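Local coordinates for uncharacterized ABC transporter solute-binding protein yclQ (Bacillus subtilis subsp. subtilis str. 168, PDB 3GFV) that binds iron-free and ferric petrobactin, and the precursor 3,4-dihydroxybenzoic acid, as the solute-binding component of the YclNOPQ ABC transporter that takes up ferric-petrobactin, at residues A[14-19]-A[27-32]; A[37-42]-A[55-60]; A[60-65]-A[77-82]; A[96-101]-A[117-122]. All blocks are in the same frame, centred on the assembly; numbering follows the deposited sequence.

Interaction 1: residues A[14-19]-A[27-32]; sequences KEQITV and GTKVPK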
loop_
_atom_site.group_PDB
_atom_site.type_symbol
_atom_site.label_atom_id
_atom_site.label_comp_id
_atom_site.label_asym_id
_atom_site.label_seq_id
_atom_site.Cartn_x
_atom_site.Cartn_y
_atom_site.Cartn_z
ATOM N N LYS A 14 -23.422 4.921 24.111
ATOM C CA LYS A 14 -22.563 5.505 23.080
ATOM C C LYS A 14 -23.057 5.184 21.664
ATOM O O LYS A 14 -23.399 4.043 21.354
ATOM C CB LYS A 14 -21.107 5.059 23.268
ATOM C CG LYS A 14 -20.932 3.578 23.592
ATOM C CD LYS A 14 -19.483 3.251 23.941
ATOM C CE LYS A 14 -19.101 3.780 25.322
ATOM N NZ LYS A 14 -19.693 2.976 26.434
ATOM N N GLU A 15 -23.101 6.205 20.815
ATOM C CA GLU A 15 -23.636 6.068 19.465
ATOM C C GLU A 15 -22.805 5.055 18.677
ATOM O O GLU A 15 -21.582 5.084 18.750
ATOM C CB GLU A 15 -23.634 7.427 18.764
ATOM C CG GLU A 15 -24.063 7.374 17.313
ATOM C CD GLU A 15 -24.095 8.740 16.665
ATOM O OE1 GLU A 15 -23.979 9.750 17.394
ATOM O OE2 GLU A 15 -24.243 8.803 15.424
ATOM N N GLN A 16 -23.472 4.146 17.966
ATOM C CA GLN A 16 -22.786 3.098 17.199
ATOM C C GLN A 16 -22.976 3.318 15.712
ATOM O O GLN A 16 -23.962 3.920 15.289
ATOM C CB GLN A 16 -23.351 1.722 17.556
ATOM C CG GLN A 16 -23.404 1.442 19.040
ATOM C CD GLN A 16 -22.041 1.129 19.597
ATOM O OE1 GLN A 16 -21.554 1.806 20.503
ATOM N NE2 GLN A 16 -21.403 0.112 19.040
ATOM N N ILE A 17 -22.035 2.831 14.917
ATOM C CA ILE A 17 -22.194 2.828 13.470
ATOM C C ILE A 17 -21.906 1.411 12.958
ATOM O O ILE A 17 -21.000 0.727 13.459
ATOM C CB ILE A 17 -21.298 3.891 12.784
ATOM C CG1 ILE A 17 -21.337 3.738 11.267
ATOM C CG2 ILE A 17 -19.869 3.801 13.263
ATOM C CD1 ILE A 17 -21.092 5.042 10.518
ATOM N N THR A 18 -22.707 0.968 11.991
ATOM C CA THR A 18 -22.562 -0.351 11.386
ATOM C C THR A 18 -21.591 -0.294 10.217
ATOM O O THR A 18 -21.819 0.439 9.259
ATOM C CB THR A 18 -23.934 -0.901 10.914
ATOM O OG1 THR A 18 -24.794 -1.058 12.046
ATOM C CG2 THR A 18 -23.792 -2.255 10.222
ATOM N N VAL A 19 -20.504 -1.064 10.309
ATOM C CA VAL A 19 -19.438 -1.024 9.316
ATOM C C VAL A 19 -19.369 -2.349 8.553
ATOM O O VAL A 19 -18.911 -3.346 9.087
ATOM C CB VAL A 19 -18.072 -0.749 10.007
ATOM C CG1 VAL A 19 -16.898 -0.829 8.995
ATOM C CG2 VAL A 19 -18.097 0.596 10.711
ATOM N N GLY A 27 -21.943 -6.528 8.552
ATOM C CA GLY A 27 -21.647 -5.351 9.339
ATOM C C GLY A 27 -21.223 -5.623 10.767
ATOM O O GLY A 27 -21.828 -6.424 11.482
ATOM N N THR A 28 -20.184 -4.918 11.187
ATOM C CA THR A 28 -19.739 -4.924 12.574
ATOM C C THR A 28 -20.074 -3.580 13.226
ATOM O O THR A 28 -19.748 -2.522 12.674
ATOM C CB THR A 28 -18.220 -5.087 12.631
ATOM O OG1 THR A 28 -17.849 -6.342 12.038
ATOM C CG2 THR A 28 -17.729 -5.012 14.067
ATOM N N LYS A 29 -20.719 -3.621 14.390
ATOM C CA LYS A 29 -21.028 -2.417 15.144
ATOM C C LYS A 29 -19.770 -1.837 15.761
ATOM O O LYS A 29 -19.077 -2.523 16.509
ATOM C CB LYS A 29 -22.013 -2.739 16.273
ATOM C CG LYS A 29 -23.452 -2.357 15.994
ATOM C CD LYS A 29 -23.998 -3.094 14.795
ATOM C CE LYS A 29 -25.500 -2.901 14.683
ATOM N NZ LYS A 29 -25.973 -3.351 13.349
ATOM N N VAL A 30 -19.481 -0.576 15.452
ATOM C CA VAL A 30 -18.332 0.117 16.036
ATOM C C VAL A 30 -18.792 1.454 16.632
ATOM O O VAL A 30 -19.783 2.058 16.179
ATOM C CB VAL A 30 -17.158 0.323 15.019
ATOM C CG1 VAL A 30 -16.891 -0.963 14.221
ATOM C CG2 VAL A 30 -17.444 1.478 14.099
ATOM N N PRO A 31 -18.108 1.915 17.685
ATOM C CA PRO A 31 -18.585 3.183 18.246
ATOM C C PRO A 31 -18.242 4.321 17.302
ATOM O O PRO A 31 -17.167 4.317 16.688
ATOM C CB PRO A 31 -17.792 3.330 19.555
ATOM C CG PRO A 31 -16.829 2.157 19.600
ATOM C CD PRO A 31 -16.855 1.447 18.302
ATOM N N LYS A 32 -19.153 5.287 17.180
ATOM C CA LYS A 32 -18.862 6.479 16.417
ATOM C C LYS A 32 -17.814 7.274 17.186
ATOM O O LYS A 32 -17.849 7.311 18.423
ATOM C CB LYS A 32 -20.141 7.298 16.261
ATOM C CG LYS A 32 -19.933 8.688 15.712
ATOM C CD LYS A 32 -20.313 8.761 14.249
ATOM C CE LYS A 32 -21.010 10.084 13.963
ATOM N NZ LYS A 32 -22.011 9.937 12.873
#

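Interaction 2: residues A[37-42]-A[55-60]; sequences VVVFDF and DIVAGL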
loop_
_atom_site.group_PDB
_atom_site.type_symbol
_atom_site.label_atom_id
_atom_site.label_comp_id
_atom_site.label_asym_id
_atom_site.label_seq_id
_atom_site.Cartn_x
_atom_site.Cartn_y
_atom_site.Cartn_z
ATOM N N VAL A 37 -7.928 3.811 19.190
ATOM C CA VAL A 37 -7.911 2.925 18.044
ATOM C C VAL A 37 -6.518 2.303 17.860
ATOM O O VAL A 37 -5.505 3.005 17.861
ATOM C CB VAL A 37 -8.347 3.700 16.770
ATOM C CG1 VAL A 37 -8.441 2.750 15.568
ATOM C CG2 VAL A 37 -9.689 4.382 17.005
ATOM N N VAL A 38 -6.478 0.972 17.743
ATOM C CA VAL A 38 -5.242 0.258 17.471
ATOM C C VAL A 38 -5.249 -0.083 15.987
ATOM O O VAL A 38 -6.221 -0.637 15.483
ATOM C CB VAL A 38 -5.143 -1.040 18.334
ATOM C CG1 VAL A 38 -3.977 -1.922 17.869
ATOM C CG2 VAL A 38 -4.976 -0.674 19.783
ATOM N N VAL A 39 -4.174 0.267 15.284
ATOM C CA VAL A 39 -4.182 0.197 13.828
ATOM C C VAL A 39 -3.030 -0.670 13.331
ATOM O O VAL A 39 -1.863 -0.341 13.550
ATOM C CB VAL A 39 -4.028 1.616 13.239
ATOM C CG1 VAL A 39 -4.048 1.573 11.726
ATOM C CG2 VAL A 39 -5.133 2.538 13.784
ATOM N N PHE A 40 -3.375 -1.780 12.678
ATOM C CA PHE A 40 -2.394 -2.689 12.094
ATOM C C PHE A 40 -2.283 -2.545 10.584
ATOM O O PHE A 40 -1.581 -3.312 9.942
ATOM C CB PHE A 40 -2.717 -4.145 12.452
ATOM C CG PHE A 40 -2.178 -4.555 13.785
ATOM C CD1 PHE A 40 -2.900 -4.322 14.937
ATOM C CD2 PHE A 40 -0.923 -5.156 13.881
ATOM C CE1 PHE A 40 -2.384 -4.687 16.184
ATOM C CE2 PHE A 40 -0.412 -5.517 15.115
ATOM C CZ PHE A 40 -1.152 -5.276 16.267
ATOM N N ASP A 41 -2.977 -1.569 10.015
ATOM C CA ASP A 41 -2.870 -1.338 8.580
ATOM C C ASP A 41 -2.318 0.069 8.366
ATOM O O ASP A 41 -2.967 1.039 8.731
ATOM C CB ASP A 41 -4.247 -1.455 7.897
ATOM C CG ASP A 41 -4.166 -1.142 6.420
ATOM O OD1 ASP A 41 -3.460 -1.907 5.708
ATOM O OD2 ASP A 41 -4.758 -0.125 5.984
ATOM N N PHE A 42 -1.139 0.186 7.760
ATOM C CA PHE A 42 -0.508 1.511 7.658
ATOM C C PHE A 42 -1.240 2.466 6.717
ATOM O O PHE A 42 -1.210 3.686 6.923
ATOM C CB PHE A 42 0.968 1.404 7.283
ATOM C CG PHE A 42 1.836 0.854 8.394
ATOM C CD1 PHE A 42 1.550 1.130 9.721
ATOM C CD2 PHE A 42 2.957 0.082 8.108
ATOM C CE1 PHE A 42 2.357 0.622 10.746
ATOM C CE2 PHE A 42 3.779 -0.406 9.126
ATOM C CZ PHE A 42 3.471 -0.131 10.449
ATOM N N ASP A 55 -4.636 11.903 17.331
ATOM C CA ASP A 55 -4.902 11.850 18.763
ATOM C C ASP A 55 -5.670 10.614 19.204
ATOM O O ASP A 55 -5.637 10.258 20.381
ATOM C CB ASP A 55 -5.662 13.099 19.224
ATOM C CG ASP A 55 -4.787 14.326 19.254
ATOM O OD1 ASP A 55 -3.546 14.173 19.184
ATOM O OD2 ASP A 55 -5.340 15.445 19.348
ATOM N N ILE A 56 -6.371 9.964 18.282
ATOM C CA ILE A 56 -7.193 8.826 18.685
ATOM C C ILE A 56 -6.543 7.477 18.343
ATOM O O ILE A 56 -7.144 6.416 18.511
ATOM C CB ILE A 56 -8.668 8.953 18.203
ATOM C CG1 ILE A 56 -8.741 9.166 16.683
ATOM C CG2 ILE A 56 -9.361 10.111 18.924
ATOM C CD1 ILE A 56 -8.298 7.925 15.868
ATOM N N VAL A 57 -5.308 7.531 17.865
ATOM C CA VAL A 57 -4.549 6.301 17.630
ATOM C C VAL A 57 -3.902 5.857 18.932
ATOM O O VAL A 57 -3.012 6.538 19.440
ATOM C CB VAL A 57 -3.436 6.509 16.601
ATOM C CG1 VAL A 57 -2.697 5.199 16.340
ATOM C CG2 VAL A 57 -4.016 7.053 15.304
ATOM N N ALA A 58 -4.339 4.723 19.473
ATOM C CA ALA A 58 -3.770 4.233 20.732
ATOM C C ALA A 58 -2.455 3.484 20.549
ATOM O O ALA A 58 -1.602 3.470 21.447
ATOM C CB ALA A 58 -4.773 3.349 21.464
ATOM N N GLY A 59 -2.297 2.844 19.397
ATOM C CA GLY A 59 -1.171 1.942 19.193
ATOM C C GLY A 59 -1.089 1.434 17.770
ATOM O O GLY A 59 -2.091 1.422 17.033
ATOM N N LEU A 60 0.114 1.010 17.389
ATOM C CA LEU A 60 0.380 0.510 16.050
ATOM C C LEU A 60 1.663 -0.321 16.154
ATOM O O LEU A 60 2.437 -0.165 17.104
ATOM C CB LEU A 60 0.613 1.673 15.081
ATOM C CG LEU A 60 1.715 2.662 15.485
ATOM C CD1 LEU A 60 2.680 2.864 14.320
ATOM C CD2 LEU A 60 1.083 3.997 15.922
#

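Interaction 3: residues A[60-65]-A[77-82]; sequences LPKQVL and YADVGS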
loop_
_atom_site.group_PDB
_atom_site.type_symbol
_atom_site.label_atom_id
_atom_site.label_comp_id
_atom_site.label_asym_id
_atom_site.label_seq_id
_atom_site.Cartn_x
_atom_site.Cartn_y
_atom_site.Cartn_z
ATOM N N LEU A 60 0.114 1.010 17.389
ATOM C CA LEU A 60 0.380 0.510 16.050
ATOM C C LEU A 60 1.663 -0.321 16.154
ATOM O O LEU A 60 2.437 -0.165 17.104
ATOM C CB LEU A 60 0.613 1.673 15.081
ATOM C CG LEU A 60 1.715 2.662 15.485
ATOM C CD1 LEU A 60 2.680 2.864 14.320
ATOM C CD2 LEU A 60 1.083 3.997 15.922
ATOM N N PRO A 61 1.895 -1.211 15.179
ATOM C CA PRO A 61 3.130 -2.007 15.230
ATOM C C PRO A 61 4.323 -1.184 14.722
ATOM O O PRO A 61 4.340 -0.777 13.570
ATOM C CB PRO A 61 2.814 -3.186 14.303
ATOM C CG PRO A 61 1.759 -2.574 13.301
ATOM C CD PRO A 61 0.915 -1.738 14.219
ATOM N N LYS A 62 5.317 -0.938 15.569
ATOM C CA LYS A 62 6.391 -0.024 15.179
ATOM C C LYS A 62 7.655 -0.713 14.691
ATOM O O LYS A 62 8.662 -0.048 14.463
ATOM C CB LYS A 62 6.749 0.915 16.334
ATOM C CG LYS A 62 5.595 1.812 16.796
ATOM C CD LYS A 62 6.086 2.801 17.835
ATOM C CE LYS A 62 4.932 3.486 18.531
ATOM N NZ LYS A 62 5.429 4.643 19.331
ATOM N N GLN A 63 7.610 -2.032 14.546
ATOM C CA GLN A 63 8.813 -2.790 14.171
ATOM C C GLN A 63 9.575 -2.128 13.024
ATOM O O GLN A 63 10.781 -1.878 13.132
ATOM C CB GLN A 63 8.469 -4.227 13.803
ATOM C CG GLN A 63 9.703 -5.050 13.485
ATOM C CD GLN A 63 9.377 -6.318 12.730
ATOM O OE1 GLN A 63 9.779 -7.411 13.138
ATOM N NE2 GLN A 63 8.642 -6.184 11.622
ATOM N N VAL A 64 8.869 -1.861 11.924
ATOM C CA VAL A 64 9.402 -1.067 10.829
ATOM C C VAL A 64 8.349 -0.077 10.363
ATOM O O VAL A 64 7.186 -0.444 10.164
ATOM C CB VAL A 64 9.861 -1.945 9.625
ATOM C CG1 VAL A 64 11.191 -2.582 9.923
ATOM C CG2 VAL A 64 8.828 -3.014 9.314
ATOM N N LEU A 65 8.752 1.182 10.204
ATOM C CA LEU A 65 7.830 2.224 9.761
ATOM C C LEU A 65 8.342 2.926 8.529
ATOM O O LEU A 65 9.507 3.341 8.483
ATOM C CB LEU A 65 7.631 3.271 10.868
ATOM C CG LEU A 65 6.668 2.975 12.012
ATOM C CD1 LEU A 65 6.821 4.032 13.104
ATOM C CD2 LEU A 65 5.232 2.926 11.507
ATOM N N TYR A 77 2.198 6.940 21.288
ATOM C CA TYR A 77 1.569 5.815 20.597
ATOM C C TYR A 77 2.187 4.519 21.119
ATOM O O TYR A 77 3.410 4.377 21.119
ATOM C CB TYR A 77 1.812 5.923 19.083
ATOM C CG TYR A 77 1.416 7.271 18.525
ATOM C CD1 TYR A 77 0.076 7.617 18.395
ATOM C CD2 TYR A 77 2.377 8.205 18.147
ATOM C CE1 TYR A 77 -0.301 8.856 17.896
ATOM C CE2 TYR A 77 2.007 9.450 17.649
ATOM C CZ TYR A 77 0.662 9.768 17.529
ATOM O OH TYR A 77 0.272 11.000 17.033
ATOM N N ALA A 78 1.359 3.587 21.578
ATOM C CA ALA A 78 1.880 2.311 22.068
ATOM C C ALA A 78 2.385 1.452 20.922
ATOM O O ALA A 78 1.769 1.403 19.856
ATOM C CB ALA A 78 0.810 1.559 22.871
ATOM N N ASP A 79 3.512 0.778 21.144
ATOM C CA ASP A 79 4.050 -0.172 20.167
ATOM C C ASP A 79 3.381 -1.534 20.386
ATOM O O ASP A 79 3.561 -2.161 21.440
ATOM C CB ASP A 79 5.562 -0.302 20.362
ATOM C CG ASP A 79 6.225 -1.165 19.297
ATOM O OD1 ASP A 79 5.519 -1.683 18.411
ATOM O OD2 ASP A 79 7.458 -1.330 19.357
ATOM N N VAL A 80 2.599 -1.993 19.410
ATOM C CA VAL A 80 1.897 -3.268 19.568
ATOM C C VAL A 80 2.529 -4.383 18.720
ATOM O O VAL A 80 1.860 -5.347 18.353
ATOM C CB VAL A 80 0.357 -3.128 19.286
ATOM C CG1 VAL A 80 -0.333 -2.361 20.411
ATOM C CG2 VAL A 80 0.097 -2.452 17.940
ATOM N N GLY A 81 3.816 -4.229 18.400
ATOM C CA GLY A 81 4.612 -5.306 17.816
ATOM C C GLY A 81 4.994 -5.122 16.357
ATOM O O GLY A 81 5.585 -4.109 15.960
ATOM N N SER A 82 4.686 -6.130 15.551
ATOM C CA SER A 82 4.963 -6.053 14.123
ATOM C C SER A 82 3.731 -6.453 13.340
ATOM O O SER A 82 2.751 -6.957 13.904
ATOM C CB SER A 82 6.140 -6.963 13.753
ATOM O OG SER A 82 5.734 -8.309 13.728
HETATM O O HOH W 1 7.998 -9.657 12.280
#

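Interaction 4: residues A[96-101]-A[117-122]; sequences PDLIII and PTIYLG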
loop_
_atom_site.group_PDB
_atom_site.type_symbol
_atom_site.label_atom_id
_atom_site.label_comp_id
_atom_site.label_asym_id
_atom_site.label_seq_id
_atom_site.Cartn_x
_atom_site.Cartn_y
_atom_site.Cartn_z
ATOM N N PRO A 96 -8.648 -0.957 23.807
ATOM C CA PRO A 96 -9.048 -0.157 22.645
ATOM C C PRO A 96 -10.548 -0.223 22.364
ATOM O O PRO A 96 -11.220 -1.172 22.761
ATOM C CB PRO A 96 -8.268 -0.803 21.503
ATOM C CG PRO A 96 -8.082 -2.231 21.937
ATOM C CD PRO A 96 -7.951 -2.204 23.435
ATOM N N ASP A 97 -11.084 0.785 21.684
ATOM C CA ASP A 97 -12.506 0.733 21.357
ATOM C C ASP A 97 -12.751 0.386 19.891
ATOM O O ASP A 97 -13.886 0.168 19.481
ATOM C CB ASP A 97 -13.254 2.011 21.800
ATOM C CG ASP A 97 -12.572 3.303 21.354
ATOM O OD1 ASP A 97 -11.652 3.283 20.514
ATOM O OD2 ASP A 97 -12.980 4.381 21.834
ATOM N N LEU A 98 -11.660 0.282 19.124
ATOM C CA LEU A 98 -11.726 -0.154 17.726
ATOM C C LEU A 98 -10.359 -0.710 17.307
ATOM O O LEU A 98 -9.323 -0.145 17.665
ATOM C CB LEU A 98 -12.114 1.000 16.807
ATOM C CG LEU A 98 -12.088 0.710 15.297
ATOM C CD1 LEU A 98 -13.132 -0.315 14.886
ATOM C CD2 LEU A 98 -12.271 2.001 14.485
ATOM N N ILE A 99 -10.351 -1.813 16.562
ATOM C CA ILE A 99 -9.093 -2.318 15.996
ATOM C C ILE A 99 -9.253 -2.394 14.483
ATOM O O ILE A 99 -10.284 -2.860 13.985
ATOM C CB ILE A 99 -8.710 -3.703 16.561
ATOM C CG1 ILE A 99 -8.665 -3.656 18.104
ATOM C CG2 ILE A 99 -7.351 -4.135 16.003
ATOM C CD1 ILE A 99 -8.566 -5.065 18.755
ATOM N N ILE A 100 -8.248 -1.910 13.763
ATOM C CA ILE A 100 -8.267 -1.938 12.304
ATOM C C ILE A 100 -7.155 -2.862 11.834
ATOM O O ILE A 100 -5.982 -2.675 12.198
ATOM C CB ILE A 100 -8.030 -0.547 11.704
ATOM C CG1 ILE A 100 -9.181 0.401 12.067
ATOM C CG2 ILE A 100 -7.781 -0.647 10.165
ATOM C CD1 ILE A 100 -8.933 1.849 11.618
ATOM N N ILE A 101 -7.518 -3.867 11.045
ATOM C CA ILE A 101 -6.514 -4.796 10.517
ATOM C C ILE A 101 -6.566 -4.863 9.000
ATOM O O ILE A 101 -7.473 -4.319 8.365
ATOM C CB ILE A 101 -6.686 -6.230 11.095
ATOM C CG1 ILE A 101 -8.048 -6.824 10.682
ATOM C CG2 ILE A 101 -6.546 -6.200 12.600
ATOM C CD1 ILE A 101 -8.245 -8.298 11.039
ATOM N N PRO A 117 -14.209 -4.320 18.942
ATOM C CA PRO A 117 -14.719 -4.356 17.571
ATOM C C PRO A 117 -13.561 -4.205 16.601
ATOM O O PRO A 117 -12.720 -3.327 16.777
ATOM C CB PRO A 117 -15.671 -3.146 17.511
ATOM C CG PRO A 117 -16.128 -2.977 18.969
ATOM C CD PRO A 117 -14.902 -3.328 19.787
ATOM N N THR A 118 -13.526 -5.069 15.595
ATOM C CA THR A 118 -12.420 -5.107 14.665
ATOM C C THR A 118 -12.967 -5.047 13.261
ATOM O O THR A 118 -13.945 -5.723 12.937
ATOM C CB THR A 118 -11.620 -6.410 14.841
ATOM O OG1 THR A 118 -11.105 -6.442 16.173
ATOM C CG2 THR A 118 -10.459 -6.483 13.843
ATOM N N ILE A 119 -12.342 -4.221 12.436
ATOM C CA ILE A 119 -12.730 -4.131 11.044
ATOM C C ILE A 119 -11.502 -4.354 10.183
ATOM O O ILE A 119 -10.394 -3.974 10.547
ATOM C CB ILE A 119 -13.396 -2.770 10.720
ATOM C CG1 ILE A 119 -12.401 -1.610 10.937
ATOM C CG2 ILE A 119 -14.693 -2.606 11.567
ATOM C CD1 ILE A 119 -12.926 -0.226 10.541
ATOM N N TYR A 120 -11.729 -4.979 9.039
ATOM C CA TYR A 120 -10.692 -5.193 8.028
ATOM C C TYR A 120 -10.754 -4.116 6.955
ATOM O O TYR A 120 -11.810 -3.929 6.324
ATOM C CB TYR A 120 -10.925 -6.565 7.421
ATOM C CG TYR A 120 -9.963 -6.947 6.332
ATOM C CD1 TYR A 120 -8.923 -7.826 6.595
ATOM C CD2 TYR A 120 -10.120 -6.471 5.040
ATOM C CE1 TYR A 120 -8.036 -8.212 5.587
ATOM C CE2 TYR A 120 -9.228 -6.848 4.018
ATOM C CZ TYR A 120 -8.192 -7.721 4.315
ATOM O OH TYR A 120 -7.297 -8.110 3.338
ATOM N N LEU A 121 -9.654 -3.389 6.757
ATOM C CA LEU A 121 -9.612 -2.346 5.717
ATOM C C LEU A 121 -8.426 -2.535 4.753
ATOM O O LEU A 121 -7.654 -1.603 4.508
ATOM C CB LEU A 121 -9.502 -0.946 6.320
ATOM C CG LEU A 121 -10.680 -0.504 7.197
ATOM C CD1 LEU A 121 -10.474 0.929 7.708
ATOM C CD2 LEU A 121 -12.021 -0.631 6.451
ATOM N N GLY A 122 -8.270 -3.717 4.194
ATOM C CA GLY A 122 -7.248 -3.866 3.158
ATOM C C GLY A 122 -7.798 -3.707 1.760
ATOM O O GLY A 122 -8.920 -4.114 1.488
#

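Interaction 1: residues A[14-19]-A[27-32]
Ile17, Val19 and Val30 form the compact side of a two-stranded antiparallel hairpin, with Val30 wedged between the other two. Ile17 CG2 presses on Val30 CG2 at 3.5 Å, closer than carbon atoms usually pack, and the two side chains run alongside each other in the same direction. Val19 comes in at about a right angle instead, bringing its CG2 to 3.6 Å from Val30 CG2. That methyl of Val30 can meet both neighbours because it sits between the backbone N and the carbonyl carbon (chi1 -45°). Beneath this cluster Ile17 and Val30 exchange two nearly straight backbone bonds as a hydrogen-bonded pair, the shorter being Ile17 N to Val30 O at 2.7 Å; Val19 and Thr28 form a second such pair.

The face carrying Thr18 and Lys29 is looser and open to solvent. Lys29 bends at chi2 (61°) and then runs beside Thr18, its NZ donating to Thr18 OG1 over 2.9 Å. At the open end of the hairpin, the extended Glu15 and the kinked Lys32 run side by side in the same direction and make a long salt bridge, OE2 to NZ 3.6 Å, next to the Lys32 N to Glu15 O backbone bond of 2.9 Å.

The apolar face is covered by helix 128-142, where Val19 and Val30 both touch Ile142, and by Ile119 of strand 118-120, which lays the hairpin against the edge of the parallel sheet.

Interaction 2: residues A[37-42]-A[55-60]
Val37 and Val57 open a parallel pairing of strands 37-39 and 57-60, whose axes diverge by 27° and approach to 4.5 Å, and a beta bulge shifts the register by one residue before Val38 pairs with Gly59. Ala58 is the additional residue, and its backbone N donates to Val37 O at 2.6 Å. On either side of this bond, Val37 N donates to Ile56 O at 2.8 Å and Val39 N to Gly59 O at 3.0 Å.

The side chains are mostly branched aliphatics and touch lightly. Val37 and Ile56 lie alongside one another, with Val37 CG2 4.0 Å from Ile56 CD1. Ile56 delivers that methyl by setting CG1 between its own backbone N and carbonyl carbon (chi1 55°). Further along strand 37-39, Val39 CG2 faces Val57 CG1 at 4.4 Å, and Leu45 of helix 42-50 packs on both valines. Phe42, in the first turn of that helix, brings ring atom CE1 to 4.2 Å from Leu60 CD1. Asp41 stands at the N-cap position of the helix; its side chain caps a backbone N there, and its OD2 and OD1 hydrogen-bond Ser44 OG and Ser102 OG.

Strand 37-39, helix 42-50 and strand 57-60 together make a beta-alpha-beta unit. Chemically the contact is hydrocarbon around a short run of backbone bonds: cohesion comes from peptide groups and burial, while Val39 O is buried with no hydrogen-bonding partner; Leu60 CA makes a CA-H...O contact with it at 3.5 Å.

Interaction 3: residues A[60-65]-A[77-82]
Asp79 OD1 is gripped by two backbone N-H groups that reach it from opposite faces of the carboxylate plane. Lys62 N donates across the contact at 2.9 Å, and Gly81 N, two residues on from the aspartate, donates at 3.1 Å to close an Asx turn. Both bonds are nearly straight, and together they should hold the carboxylate's rotation. Lys62 then stretches out fully beyond CG, its CB, CG and CD slanting across the Asp79 side chain, and its NZ donates to Tyr77 O at 2.7 Å; the ammonium is also bonded by Asp74 O. At the other end Gln63 N donates to Gly81 O at 3.2 Å. The Gln63 side chain packs against Ser82 CB, while a water bridges Gln63 OE1 and Ser82 OG; Ser82 OG also accepts a hydrogen bond from Glu85 N.

Apolar contacts complete the pairing. Leu60 CD2 rests 3.8 Å from Tyr77 CB, and Val80 CG2 lies 3.9 Å from Pro61 CD, the two side chains crossing obliquely. Backbone bonds from Leu60 N to Ala78 O and from Val80 N to Leu60 O pair Leu60 with Asp79 in parallel. The arrangement is the edge of a parallel alpha/beta sheet, where short strand 78-79 joins strand 57-60, beyond which both segments continue as loops.

Interaction 4: residues A[96-101]-A[117-122]
Ile100 and Ile119 lie side by side and point the same way from neighbouring parallel strands, their CG1 atoms 4.0 Å apart. The two reach this by different torsions: Ile119 places CG1 between its backbone N and carbonyl carbon (chi1 63°), whereas in Ile100 it stands anti to the carbonyl carbon (chi1 -65°). Leu121 slants across the other branch of Ile100, with its CD1 4.0 Å from Ile100 CG2. Helix 128-142 covers this face, touching Ile119 and Leu121.

Strands 98-101 and 118-120 flank helix 109-115 in sequence, making a beta-alpha-beta unit at the border of the five-stranded parallel sheet. Four backbone bonds join them: Ile99 N to Pro117 O, Ile119 N to Ile99 O, Ile101 N to Ile119 O and Leu121 N to Ile101 O.

On the reverse face, Ile101 meets Thr118 at about a right angle, its CG1 4.0 Å from Thr118 CG2. Ile99 slants past the same threonine, where Ile99 CB comes within 3.7 Å of Thr118 OG1, a hydroxyl bonded to Ala116 O. Phe112 of helix 109-115 packs over Ile99, Ile101 and Thr118. Beyond them the Tyr120 ring brings CD1 to 4.3 Å from Ile101 CG1, and its remaining neighbours include His21 and Ala103.

From the N terminus, interaction 1 closes a short hairpin whose second strand, 27-31, leads into strand 37-39. Interaction 2 then closes the loop through helix 42-50, and interaction 3 the helix-free loop from 60-65 to 77-82, with Leu60 shared between them. Interaction 4 closes the last loop, through helix 109-115. The four follow in series, none nested or crossed. Interactions 2, 3 and 4 build one parallel sheet in strand order 78-79, 57-60, 37-39, 98-101, 118-120, so that its first strand, 37-39, lies in the middle, between 57-60 and 98-101. Interaction 1 lies outside this sheet but packs on interaction 4, its Pro31 against Asp97 and its Lys29 against Pro117.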